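Local coordinates for protein alkaline phosphatase (Antarctic bacterium, PDB 2W5V) that probably hydrolyses phosphate monoesters at alkaline pH, as other alkaline phosphatases do, with zinc and magnesium ions at its active site, at residues I95-Y98 against N99-G103; V127-T130 against S131-D135; D182-A185 against I186-G189; S268-I271 against S272-D276. The protein carries 1 engineered substitution. One frame throughout, in Å; residues are numbered along the deposited sequence.

Interaction 1 (I95-Y98 against N99-G103)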
ATOM      1  N   ILE B  95     -11.728 -13.192 -14.218  1.00 15.60           N
ATOM      2  CA  ILE B  95     -10.679 -13.777 -15.045  1.00 17.09           C
ATOM      3  C   ILE B  95      -9.613 -12.745 -15.399  1.00 21.65           C
ATOM      4  O   ILE B  95      -9.906 -11.553 -15.488  1.00 16.70           O
ATOM      5  CB  ILE B  95     -11.250 -14.315 -16.361  1.00 20.26           C
ATOM      6  CG1 ILE B  95     -11.954 -13.182 -17.113  1.00 24.07           C
ATOM      7  CG2 ILE B  95     -12.200 -15.473 -16.088  1.00 16.57           C
ATOM      8  CD1 ILE B  95     -12.027 -13.407 -18.575  1.00 37.41           C
ATOM      9  N   LYS B  96      -8.381 -13.212 -15.590  1.00 20.25           N
ATOM     10  CA  LYS B  96      -7.344 -12.403 -16.213  1.00 17.60           C
ATOM     11  C   LYS B  96      -7.618 -12.394 -17.712  1.00 19.54           C
ATOM     12  O   LYS B  96      -7.867 -13.441 -18.312  1.00 15.93           O
ATOM     13  CB  LYS B  96      -5.967 -13.022 -15.977  1.00 21.88           C
ATOM     14  CG  LYS B  96      -5.520 -13.059 -14.524  1.00 23.93           C
ATOM     15  CD  LYS B  96      -4.949 -11.712 -14.087  1.00 18.80           C
ATOM     16  CE  LYS B  96      -4.100 -11.855 -12.829  1.00 14.48           C
ATOM     17  NZ  LYS B  96      -3.757 -10.509 -12.243  1.00 10.16           N
ATOM     18  N   THR B  97      -7.561 -11.219 -18.322  1.00 14.81           N
ATOM     19  CA  THR B  97      -7.817 -11.100 -19.753  1.00 16.86           C
ATOM     20  C   THR B  97      -6.891 -10.049 -20.353  1.00 19.89           C
ATOM     21  O   THR B  97      -6.088  -9.452 -19.627  1.00 20.20           O
ATOM     22  CB  THR B  97      -9.309 -10.796 -20.031  1.00 20.54           C
ATOM     23  OG1 THR B  97      -9.560 -10.869 -21.441  1.00 17.73           O
ATOM     24  CG2 THR B  97      -9.710  -9.418 -19.496  1.00 19.85           C
ATOM     25  N   TYR B  98      -6.985  -9.837 -21.667  1.00 18.27           N
ATOM     26  CA  TYR B  98      -6.047  -8.978 -22.389  1.00 16.95           C
ATOM     27  C   TYR B  98      -6.405  -7.496 -22.250  1.00 16.43           C
ATOM     28  O   TYR B  98      -7.580  -7.159 -22.144  1.00 17.77           O
ATOM     29  CB  TYR B  98      -5.952  -9.395 -23.873  1.00 20.17           C
ATOM     30  CG  TYR B  98      -7.262  -9.322 -24.673  1.00 14.76           C
ATOM     31  CD1 TYR B  98      -7.676  -8.128 -25.250  1.00 14.83           C
ATOM     32  CD2 TYR B  98      -8.057 -10.448 -24.861  1.00 16.37           C
ATOM     33  CE1 TYR B  98      -8.849  -8.044 -25.971  1.00 15.46           C
ATOM     34  CE2 TYR B  98      -9.241 -10.376 -25.593  1.00 19.80           C
ATOM     35  CZ  TYR B  98      -9.630  -9.168 -26.148  1.00 20.99           C
ATOM     36  OH  TYR B  98     -10.799  -9.066 -26.881  1.00 21.78           O
ATOM     37  N   ASN B  99      -5.404  -6.614 -22.220  1.00 18.45           N
ATOM     38  CA  ASN B  99      -5.704  -5.178 -22.188  1.00 16.80           C
ATOM     39  C   ASN B  99      -6.662  -4.818 -23.316  1.00 19.90           C
ATOM     40  O   ASN B  99      -6.455  -5.230 -24.461  1.00 19.88           O
ATOM     41  CB  ASN B  99      -4.437  -4.311 -22.282  1.00 16.09           C
ATOM     42  CG  ASN B  99      -3.626  -4.310 -20.983  1.00 21.35           C
ATOM     43  OD1 ASN B  99      -4.023  -4.923 -19.987  1.00 17.79           O
ATOM     44  ND2 ASN B  99      -2.487  -3.609 -20.992  1.00 15.66           N
ATOM     45  N   ALA B 100      -7.694  -4.053 -22.967  1.00 16.21           N
ATOM     46  CA  ALA B 100      -8.747  -3.598 -23.879  1.00 20.64           C
ATOM     47  C   ALA B 100      -9.994  -4.487 -23.870  1.00 17.77           C
ATOM     48  O   ALA B 100     -11.041  -4.094 -24.375  1.00 18.44           O
ATOM     49  CB  ALA B 100      -8.223  -3.406 -25.311  1.00 23.62           C
ATOM     50  N   ALA B 101      -9.894  -5.681 -23.294  1.00 18.36           N
ATOM     51  CA  ALA B 101     -11.057  -6.572 -23.236  1.00 19.59           C
ATOM     52  C   ALA B 101     -12.144  -6.006 -22.330  1.00 19.29           C
ATOM     53  O   ALA B 101     -11.845  -5.460 -21.271  1.00 19.07           O
ATOM     54  CB  ALA B 101     -10.645  -7.965 -22.757  1.00 18.61           C
ATOM     55  N   ILE B 102     -13.404  -6.155 -22.735  1.00 17.61           N
ATOM     56  CA  ILE B 102     -14.527  -5.740 -21.899  1.00 16.35           C
ATOM     57  C   ILE B 102     -15.440  -6.929 -21.646  1.00 20.89           C
ATOM     58  O   ILE B 102     -16.218  -7.316 -22.526  1.00 18.77           O
ATOM     59  CB  ILE B 102     -15.350  -4.612 -22.563  1.00 15.99           C
ATOM     60  CG1 ILE B 102     -14.473  -3.384 -22.808  1.00 19.26           C
ATOM     61  CG2 ILE B 102     -16.562  -4.242 -21.697  1.00 18.00           C
ATOM     62  CD1 ILE B 102     -14.076  -2.635 -21.536  1.00 21.41           C
ATOM     63  N   GLY B 103     -15.335  -7.511 -20.453  1.00 18.60           N
ATOM     64  CA  GLY B 103     -16.173  -8.638 -20.075  1.00 16.63           C
ATOM     65  C   GLY B 103     -16.032  -9.833 -21.009  1.00 19.85           C
ATOM     66  O   GLY B 103     -16.981 -10.606 -21.188  1.00 21.26           O
TER
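Tyr98 and Ala101 are the two ends of a type II beta turn in the loop between helices 86-93 and 114-120, and the turn is closed twice over, by backbone and by side chain. Ala101 N donates to Tyr98 O over 3.0 Å, with an N-H...O angle of 161°. Beside this bond the packing is tight. The Ala101 methyl sits over the centre of the tyrosine ring in a CH-pi contact, its CB 3.7 Å from the centroid of the Tyr98 ring and 11° off the normal. With chi1 at 60°, Tyr98 CG lies between the backbone N and the carbonyl carbon, which folds the ring over the turn. Thr97 meets the same methyl from a second direction, OG1 approaching Ala101 CB to 3.4 Å, while this hydroxyl bonds to Val104 O. Putting a serine in place of Tyr98 would probably strip the cover from the Ala101 methyl and leave Leu146 O without the phenolic hydroxyl bonded to it. The corner of the turn is looser. Ala100, in the left-handed conformation that glycine more often takes there, brings its CB no nearer to segment 95-98 than 4.7 Å, at Tyr98 CE1. Asn99 turns its amide away, OD1 bonding to Ser86 and Asp83, ND2 to Val81, and packs on Tyr325 of the second subunit. At the ring's edge, near its plane, Tyr98 CD1 lies 3.2 Å from Asn99 O.

Interaction 2 (V127-T130 against S131-D135); sequences VVAT and SSITD. Engineered in segment 131-135: Asp135 (natural residue His).
Val127 and Ile133 make the main apolar contact where the chain leaves strand 124-129, turns a corner and doubles back beside it. Ile133 CG1 is anti to the backbone N (chi1 -158°), which carries CD1 to within 4.0 Å of Val127 CG1, the two side chains crossing at a slant. The same CD1 is 4.4 Å from Ala129 CB, so one methyl spans two alternate residues of the strand. Of mixed character is the approach of Ser131 OG to Ala129 CB at 3.9 Å. The hydrogen bonds belong to the returning arm, a type I beta turn from Ser132 to Asp135. Ser132 O accepts from Asp135 N at 3.1 Å and, on the opposite face of its carbonyl plane, from Ser131 OG at 3.0 Å. With an alanine at Ser131, Ser132 O would probably keep its turn bond but lose the second grip that helps fix this corner near the active-site magnesium. Ser132 OG donates to Thr134 OG1 over 2.7 Å. Asp135, engineered in place of histidine at a predicted magnesium ligand, stands at the N-cap of helix 136-139 without a side-chain capping bond. Strand 124-129 runs between the strands 165-169 and 249-255, while helices 151-158 and 172-175 pack on Ile133 and Thr134.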
ATOM      1  N   VAL B 127     -24.747   0.984 -11.518  1.00 17.08           N
ATOM      2  CA  VAL B 127     -23.413   1.413 -11.901  1.00 17.65           C
ATOM      3  C   VAL B 127     -23.348   2.938 -12.004  1.00 21.39           C
ATOM      4  O   VAL B 127     -24.151   3.559 -12.709  1.00 25.27           O
ATOM      5  CB  VAL B 127     -23.009   0.779 -13.234  1.00 22.77           C
ATOM      6  CG1 VAL B 127     -21.742   1.406 -13.757  1.00 22.14           C
ATOM      7  CG2 VAL B 127     -22.836  -0.725 -13.063  1.00 20.41           C
ATOM      8  N   VAL B 128     -22.401   3.534 -11.290  1.00 18.30           N
ATOM      9  CA  VAL B 128     -22.212   4.983 -11.295  1.00 18.98           C
ATOM     10  C   VAL B 128     -20.777   5.300 -11.702  1.00 22.44           C
ATOM     11  O   VAL B 128     -19.854   4.565 -11.327  1.00 20.92           O
ATOM     12  CB  VAL B 128     -22.510   5.584  -9.899  1.00 21.50           C
ATOM     13  CG1 VAL B 128     -22.115   7.050  -9.845  1.00 18.70           C
ATOM     14  CG2 VAL B 128     -23.981   5.405  -9.551  1.00 23.26           C
ATOM     15  N   ALA B 129     -20.583   6.375 -12.470  1.00 16.68           N
ATOM     16  CA  ALA B 129     -19.248   6.748 -12.945  1.00 19.73           C
ATOM     17  C   ALA B 129     -19.148   8.240 -13.255  1.00 23.86           C
ATOM     18  O   ALA B 129     -20.145   8.858 -13.606  1.00 22.22           O
ATOM     19  CB  ALA B 129     -18.897   5.946 -14.180  1.00 17.24           C
ATOM     20  N   THR B 130     -17.945   8.810 -13.153  1.00 19.66           N
ATOM     21  CA  THR B 130     -17.744  10.217 -13.514  1.00 18.97           C
ATOM     22  C   THR B 130     -17.222  10.364 -14.941  1.00 22.48           C
ATOM     23  O   THR B 130     -17.121  11.471 -15.467  1.00 25.56           O
ATOM     24  CB  THR B 130     -16.816  10.970 -12.535  1.00 20.01           C
ATOM     25  OG1 THR B 130     -15.534  10.332 -12.499  1.00 22.48           O
ATOM     26  CG2 THR B 130     -17.412  10.983 -11.139  1.00 20.06           C
ATOM     27  N   SER B 131     -16.887   9.240 -15.561  1.00 19.44           N
ATOM     28  CA  SER B 131     -16.584   9.223 -16.985  1.00 22.39           C
ATOM     29  C   SER B 131     -17.886   9.013 -17.750  1.00 21.51           C
ATOM     30  O   SER B 131     -18.975   9.042 -17.173  1.00 22.54           O
ATOM     31  CB  SER B 131     -15.631   8.066 -17.310  1.00 19.75           C
ATOM     32  OG  SER B 131     -16.187   6.824 -16.885  1.00 21.83           O
ATOM     33  N   SER B 132     -17.776   8.795 -19.052  1.00 19.55           N
ATOM     34  CA  SER B 132     -18.919   8.297 -19.799  1.00 17.40           C
ATOM     35  C   SER B 132     -19.329   6.962 -19.190  1.00 16.35           C
ATOM     36  O   SER B 132     -18.485   6.205 -18.693  1.00 16.87           O
ATOM     37  CB  SER B 132     -18.557   8.116 -21.274  1.00 21.36           C
ATOM     38  OG  SER B 132     -19.516   7.313 -21.938  1.00 23.00           O
ATOM     39  N   ILE B 133     -20.615   6.642 -19.241  1.00 19.28           N
ATOM     40  CA  ILE B 133     -21.051   5.349 -18.731  1.00 20.77           C
ATOM     41  C   ILE B 133     -20.534   4.206 -19.615  1.00 20.98           C
ATOM     42  O   ILE B 133     -20.608   3.030 -19.240  1.00 19.36           O
ATOM     43  CB  ILE B 133     -22.585   5.281 -18.571  1.00 23.57           C
ATOM     44  CG1 ILE B 133     -22.963   4.187 -17.568  1.00 29.17           C
ATOM     45  CG2 ILE B 133     -23.272   5.088 -19.913  1.00 22.00           C
ATOM     46  CD1 ILE B 133     -22.617   4.550 -16.115  1.00 20.64           C
ATOM     47  N   THR B 134     -19.995   4.558 -20.778  1.00 16.12           N
ATOM     48  CA  THR B 134     -19.531   3.556 -21.739  1.00 19.81           C
ATOM     49  C   THR B 134     -18.027   3.360 -21.625  1.00 18.58           C
ATOM     50  O   THR B 134     -17.440   2.574 -22.380  1.00 17.23           O
ATOM     51  CB  THR B 134     -19.832   3.967 -23.187  1.00 24.86           C
ATOM     52  OG1 THR B 134     -19.146   5.191 -23.487  1.00 23.97           O
ATOM     53  CG2 THR B 134     -21.334   4.157 -23.396  1.00 23.67           C
ATOM     54  N   ASP B 135     -17.401   4.092 -20.703  1.00 18.72           N
ATOM     55  CA  ASP B 135     -15.959   3.965 -20.483  1.00 16.14           C
ATOM     56  C   ASP B 135     -15.615   2.591 -19.921  1.00 16.56           C
ATOM     57  O   ASP B 135     -16.487   1.875 -19.426  1.00 18.70           O
ATOM     58  CB  ASP B 135     -15.429   5.075 -19.563  1.00 22.40           C
ATOM     59  CG  ASP B 135     -13.920   5.252 -19.675  1.00 28.43           C
ATOM     60  OD1 ASP B 135     -13.390   5.111 -20.799  1.00 27.21           O
ATOM     61  OD2 ASP B 135     -13.262   5.527 -18.642  1.00 26.04           O
TER

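Interaction 3 (D182-A185 against I186-G189)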
ATOM      1  N   ASP B 182     -30.903   5.786 -32.745  1.00 41.93           N
ATOM      2  CA  ASP B 182     -31.314   6.378 -31.469  1.00 40.21           C
ATOM      3  C   ASP B 182     -31.422   5.303 -30.402  1.00 34.76           C
ATOM      4  O   ASP B 182     -32.457   4.651 -30.271  1.00 34.56           O
ATOM      5  CB  ASP B 182     -32.654   7.111 -31.589  1.00 46.90           C
ATOM      6  CG  ASP B 182     -33.153   7.641 -30.243  1.00 54.07           C
ATOM      7  OD1 ASP B 182     -32.425   7.499 -29.233  1.00 47.90           O
ATOM      8  OD2 ASP B 182     -34.270   8.202 -30.193  1.00 56.58           O
ATOM      9  N   VAL B 183     -30.354   5.124 -29.633  1.00 33.17           N
ATOM     10  CA  VAL B 183     -30.306   4.053 -28.646  1.00 26.89           C
ATOM     11  C   VAL B 183     -31.032   4.446 -27.362  1.00 32.01           C
ATOM     12  O   VAL B 183     -31.476   3.590 -26.596  1.00 31.96           O
ATOM     13  CB  VAL B 183     -28.854   3.646 -28.340  1.00 31.74           C
ATOM     14  CG1 VAL B 183     -28.824   2.539 -27.316  1.00 25.52           C
ATOM     15  CG2 VAL B 183     -28.162   3.206 -29.620  1.00 37.89           C
ATOM     16  N   LEU B 184     -31.155   5.749 -27.139  1.00 34.93           N
ATOM     17  CA  LEU B 184     -31.909   6.260 -26.012  1.00 34.40           C
ATOM     18  C   LEU B 184     -33.321   5.681 -26.051  1.00 37.71           C
ATOM     19  O   LEU B 184     -33.837   5.200 -25.040  1.00 34.50           O
ATOM     20  CB  LEU B 184     -31.983   7.785 -26.087  1.00 39.82           C
ATOM     21  CG  LEU B 184     -31.755   8.546 -24.783  1.00 46.20           C
ATOM     22  CD1 LEU B 184     -32.532   9.845 -24.811  1.00 46.16           C
ATOM     23  CD2 LEU B 184     -32.154   7.707 -23.584  1.00 49.59           C
ATOM     24  N   ALA B 185     -33.937   5.732 -27.233  1.00 38.27           N
ATOM     25  CA  ALA B 185     -35.292   5.226 -27.429  1.00 38.90           C
ATOM     26  C   ALA B 185     -35.359   3.729 -27.141  1.00 39.57           C
ATOM     27  O   ALA B 185     -36.342   3.235 -26.591  1.00 38.16           O
ATOM     28  CB  ALA B 185     -35.775   5.519 -28.851  1.00 36.61           C
ATOM     29  N   ILE B 186     -34.305   3.014 -27.513  1.00 34.61           N
ATOM     30  CA  ILE B 186     -34.216   1.587 -27.232  1.00 33.74           C
ATOM     31  C   ILE B 186     -34.096   1.338 -25.724  1.00 31.51           C
ATOM     32  O   ILE B 186     -34.705   0.411 -25.193  1.00 30.03           O
ATOM     33  CB  ILE B 186     -33.033   0.936 -27.986  1.00 34.49           C
ATOM     34  CG1 ILE B 186     -33.152   1.206 -29.489  1.00 35.51           C
ATOM     35  CG2 ILE B 186     -32.978  -0.557 -27.710  1.00 32.01           C
ATOM     36  CD1 ILE B 186     -32.167   0.431 -30.335  1.00 41.11           C
ATOM     37  N   LEU B 187     -33.323   2.173 -25.037  1.00 25.96           N
ATOM     38  CA  LEU B 187     -33.246   2.077 -23.581  1.00 36.39           C
ATOM     39  C   LEU B 187     -34.629   2.189 -22.953  1.00 36.64           C
ATOM     40  O   LEU B 187     -35.015   1.357 -22.132  1.00 31.55           O
ATOM     41  CB  LEU B 187     -32.341   3.165 -22.995  1.00 40.01           C
ATOM     42  CG  LEU B 187     -30.858   2.846 -22.820  1.00 45.11           C
ATOM     43  CD1 LEU B 187     -30.132   4.057 -22.258  1.00 42.50           C
ATOM     44  CD2 LEU B 187     -30.672   1.640 -21.918  1.00 46.00           C
ATOM     45  N   LYS B 188     -35.363   3.233 -23.330  1.00 34.26           N
ATOM     46  CA  LYS B 188     -36.667   3.502 -22.729  1.00 34.85           C
ATOM     47  C   LYS B 188     -37.672   2.403 -23.056  1.00 35.67           C
ATOM     48  O   LYS B 188     -38.586   2.133 -22.277  1.00 37.92           O
ATOM     49  CB  LYS B 188     -37.209   4.848 -23.195  1.00 39.00           C
ATOM     50  CG  LYS B 188     -36.360   6.048 -22.815  1.00 41.51           C
ATOM     51  CD  LYS B 188     -36.932   7.305 -23.459  1.00 41.33           C
ATOM     52  CE  LYS B 188     -36.030   8.505 -23.270  1.00 48.91           C
ATOM     53  NZ  LYS B 188     -36.482   9.651 -24.107  1.00 44.77           N
ATOM     54  N   GLY B 189     -37.507   1.778 -24.217  1.00 34.15           N
ATOM     55  CA  GLY B 189     -38.377   0.688 -24.621  1.00 38.08           C
ATOM     56  C   GLY B 189     -38.010  -0.593 -23.897  1.00 40.29           C
ATOM     57  O   GLY B 189     -38.680  -1.607 -24.053  1.00 40.47           O
TER
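Leu187 N donates to Val183 O over 2.8 Å, the shortest of three successive i to i+4 backbone bonds. Lys188 N follows on Leu184 O at 3.0 Å, and Gly189 N on Ala185 O at 3.0 Å, this last the most bent of the three with an N-H...O angle of 143°. At the other end Asp182 supplies a side-chain acceptor. Its OD1 accepts from Ala185 N at 3.1 Å, the amide arriving from above the carboxylate plane, and Asp182 is thereby the N-cap of helix 183-188. This short helix leads into strand 192-195, one of two outermost strands of the large sheet within the chain. A negative carboxylate at the N-cap probably also interacts favourably with the helix dipole. Outside the backbone, Lys188 extends fully beyond CG and passes Leu184 at a slant, CE 4.0 Å from Leu184 CD2, while its CG lies 3.5 Å from Leu184 O. On another side Ile186 takes chi1 -56°, with CG1 beside its own backbone N, and this places CG1 3.6 Å from Asp182 O. The buried side chains lean on other elements: Leu187 rests on Phe192 and Ile194 of strand 192-195, and Val183 on Met156 of helix 151-158.

Interaction 4 (S268-I271 against S272-D276); sequences SYLI and SEIND. With MG (magnesium ion), chain J.
Glu273 lies one helical turn beyond Tyr269, and its side chain climbs along that residue atom by atom. CB is 3.5 Å from Tyr269 O, and CG comes closer still to this carbonyl oxygen while lying 3.6 Å from Tyr269 CE1. A bend at chi2 (-62°) then keeps the chain beside the ring instead of leading it outward, so that CD is 3.8 Å from Tyr269 CE1. At the tip OE2 lies in the ring plane, at the edge, 3.6 Å from Tyr269 CE1, with the carboxylate and ring planes 83° apart. OE2 accepts a hydrogen bond from Met223 N, and OE1 forms a salt bridge with Arg227; Tyr269 OH bonds to Gln257. Ser272 OG, 2.9 Å from Ser268 O and 3.1 Å from Tyr269 O, has a single proton to offer these two carbonyls. All this belongs to the first turns of helix 267-291, where Ser268 OG, hydrogen-bonded to Glu224, binds a magnesium ion at 2.5 Å beside Asn266 and four waters. Two neutral protein ligands and a mostly aqueous shell, at distances long for magnesium, are consistent with a rather loosely held ion, whereas the arginine is likely to keep Glu273 ionised.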
ATOM      1  N   SER B 268      -3.234  18.947  -8.894  1.00 22.41           N
ATOM      2  CA  SER B 268      -4.469  19.468  -8.321  1.00 26.83           C
ATOM      3  C   SER B 268      -5.687  18.729  -8.875  1.00 17.37           C
ATOM      4  O   SER B 268      -6.660  18.507  -8.160  1.00 26.31           O
ATOM      5  CB  SER B 268      -4.610  20.980  -8.518  1.00 22.90           C
ATOM      6  OG  SER B 268      -4.817  21.315  -9.874  1.00 25.52           O
ATOM      7  N   TYR B 269      -5.622  18.353 -10.145  1.00 22.72           N
ATOM      8  CA  TYR B 269      -6.687  17.576 -10.776  1.00 22.12           C
ATOM      9  C   TYR B 269      -6.810  16.233 -10.057  1.00 24.09           C
ATOM     10  O   TYR B 269      -7.892  15.854  -9.589  1.00 20.96           O
ATOM     11  CB  TYR B 269      -6.343  17.382 -12.255  1.00 21.98           C
ATOM     12  CG  TYR B 269      -7.385  16.698 -13.123  1.00 26.27           C
ATOM     13  CD1 TYR B 269      -8.694  16.507 -12.688  1.00 24.41           C
ATOM     14  CD2 TYR B 269      -7.054  16.276 -14.408  1.00 22.45           C
ATOM     15  CE1 TYR B 269      -9.640  15.886 -13.510  1.00 22.79           C
ATOM     16  CE2 TYR B 269      -7.990  15.660 -15.232  1.00 26.75           C
ATOM     17  CZ  TYR B 269      -9.278  15.471 -14.777  1.00 22.86           C
ATOM     18  OH  TYR B 269     -10.197  14.858 -15.603  1.00 22.42           O
ATOM     19  N   LEU B 270      -5.687  15.525  -9.956  1.00 21.64           N
ATOM     20  CA  LEU B 270      -5.645  14.227  -9.290  1.00 22.80           C
ATOM     21  C   LEU B 270      -6.177  14.336  -7.866  1.00 25.60           C
ATOM     22  O   LEU B 270      -7.047  13.566  -7.449  1.00 20.18           O
ATOM     23  CB  LEU B 270      -4.210  13.701  -9.269  1.00 20.20           C
ATOM     24  CG  LEU B 270      -3.974  12.266  -8.804  1.00 28.83           C
ATOM     25  CD1 LEU B 270      -2.667  11.752  -9.398  1.00 25.16           C
ATOM     26  CD2 LEU B 270      -3.961  12.173  -7.271  1.00 25.54           C
ATOM     27  N   ILE B 271      -5.656  15.309  -7.125  1.00 20.22           N
ATOM     28  CA  ILE B 271      -6.012  15.473  -5.723  1.00 21.30           C
ATOM     29  C   ILE B 271      -7.495  15.785  -5.510  1.00 19.59           C
ATOM     30  O   ILE B 271      -8.147  15.193  -4.642  1.00 20.60           O
ATOM     31  CB  ILE B 271      -5.136  16.547  -5.052  1.00 27.84           C
ATOM     32  CG1 ILE B 271      -3.713  16.017  -4.882  1.00 22.32           C
ATOM     33  CG2 ILE B 271      -5.708  16.929  -3.700  1.00 24.01           C
ATOM     34  CD1 ILE B 271      -2.721  17.065  -4.432  1.00 25.68           C
ATOM     35  N   SER B 272      -8.039  16.704  -6.300  1.00 18.22           N
ATOM     36  CA  SER B 272      -9.445  17.061  -6.143  1.00 21.26           C
ATOM     37  C   SER B 272     -10.344  15.873  -6.489  1.00 21.88           C
ATOM     38  O   SER B 272     -11.397  15.679  -5.872  1.00 20.88           O
ATOM     39  CB  SER B 272      -9.818  18.301  -6.973  1.00 24.25           C
ATOM     40  OG  SER B 272      -9.527  18.125  -8.346  1.00 31.38           O
ATOM     41  N   GLU B 273      -9.931  15.069  -7.465  1.00 20.45           N
ATOM     42  CA  GLU B 273     -10.754  13.929  -7.864  1.00 21.65           C
ATOM     43  C   GLU B 273     -10.750  12.836  -6.788  1.00 23.67           C
ATOM     44  O   GLU B 273     -11.787  12.241  -6.496  1.00 18.00           O
ATOM     45  CB  GLU B 273     -10.318  13.367  -9.221  1.00 20.94           C
ATOM     46  CG  GLU B 273     -10.479  14.339 -10.410  1.00 18.52           C
ATOM     47  CD  GLU B 273     -11.926  14.767 -10.665  1.00 26.39           C
ATOM     48  OE1 GLU B 273     -12.835  13.918 -10.566  1.00 24.25           O
ATOM     49  OE2 GLU B 273     -12.159  15.954 -10.985  1.00 22.45           O
ATOM     50  N   ILE B 274      -9.598  12.566  -6.190  1.00 18.28           N
ATOM     51  CA  ILE B 274      -9.569  11.509  -5.183  1.00 19.30           C
ATOM     52  C   ILE B 274     -10.186  11.984  -3.868  1.00 17.48           C
ATOM     53  O   ILE B 274     -10.749  11.188  -3.124  1.00 18.67           O
ATOM     54  CB  ILE B 274      -8.172  10.889  -4.975  1.00 19.95           C
ATOM     55  CG1 ILE B 274      -8.300   9.603  -4.147  1.00 27.05           C
ATOM     56  CG2 ILE B 274      -7.237  11.872  -4.313  1.00 22.27           C
ATOM     57  CD1 ILE B 274      -7.029   8.789  -4.061  1.00 28.12           C
ATOM     58  N   ASN B 275     -10.093  13.282  -3.588  1.00 17.60           N
ATOM     59  CA  ASN B 275     -10.808  13.845  -2.447  1.00 17.58           C
ATOM     60  C   ASN B 275     -12.319  13.626  -2.579  1.00 22.04           C
ATOM     61  O   ASN B 275     -12.996  13.304  -1.599  1.00 19.44           O
ATOM     62  CB  ASN B 275     -10.494  15.335  -2.274  1.00 18.44           C
ATOM     63  CG  ASN B 275      -9.181  15.575  -1.535  1.00 24.56           C
ATOM     64  OD1 ASN B 275      -8.545  14.636  -1.049  1.00 21.07           O
ATOM     65  ND2 ASN B 275      -8.775  16.836  -1.442  1.00 26.24           N
ATOM     66  N   ASP B 276     -12.840  13.812  -3.792  1.00 17.33           N
ATOM     67  CA  ASP B 276     -14.253  13.560  -4.081  1.00 18.97           C
ATOM     68  C   ASP B 276     -14.589  12.076  -3.887  1.00 23.07           C
ATOM     69  O   ASP B 276     -15.619  11.729  -3.301  1.00 17.97           O
ATOM     70  CB  ASP B 276     -14.590  13.996  -5.515  1.00 21.83           C
ATOM     71  CG  ASP B 276     -16.023  13.682  -5.899  1.00 30.04           C
ATOM     72  OD1 ASP B 276     -16.945  14.199  -5.232  1.00 29.46           O
ATOM     73  OD2 ASP B 276     -16.227  12.914  -6.870  1.00 24.65           O
TER
HETATM   74 MG    MG J1379      -3.301  21.735 -11.792  0.91 30.39          MG
HETATM   75  O   HOH W   1      -1.522  20.992 -10.201  1.00 27.94           O
HETATM   76  O   HOH W   2      -5.428  22.065 -12.934  1.00 34.13           O
HETATM   77  O   HOH W   3      -2.968  24.107 -10.795  1.00 35.90           O
HETATM   78  O   HOH W   4      -2.027  22.011 -13.968  1.00 47.67           O

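In the fold
Interaction 2 lies nearest the active-site metals: the Ser131 side chain is about 5 Å from the magnesium bound by Asp43, Thr137 and Glu254, and about 10 Å from a zinc. Interaction 1 approaches from elsewhere, the side chain of Asn99 about 7 Å from that of the zinc ligand His337. Interaction 4 has a magnesium of its own, yet its nearest atoms are about 5 Å from interaction 2. Gln257 and Arg227 bridge that gap, Gln257 bonding both Thr130 O and Tyr269 OH, Arg227 touching Thr130 and pairing with Glu273. Interaction 3 is peripheral, its centre about 25 Å from that of the chain, but Phe174 and Met158 pack on both Leu187 and Ile133.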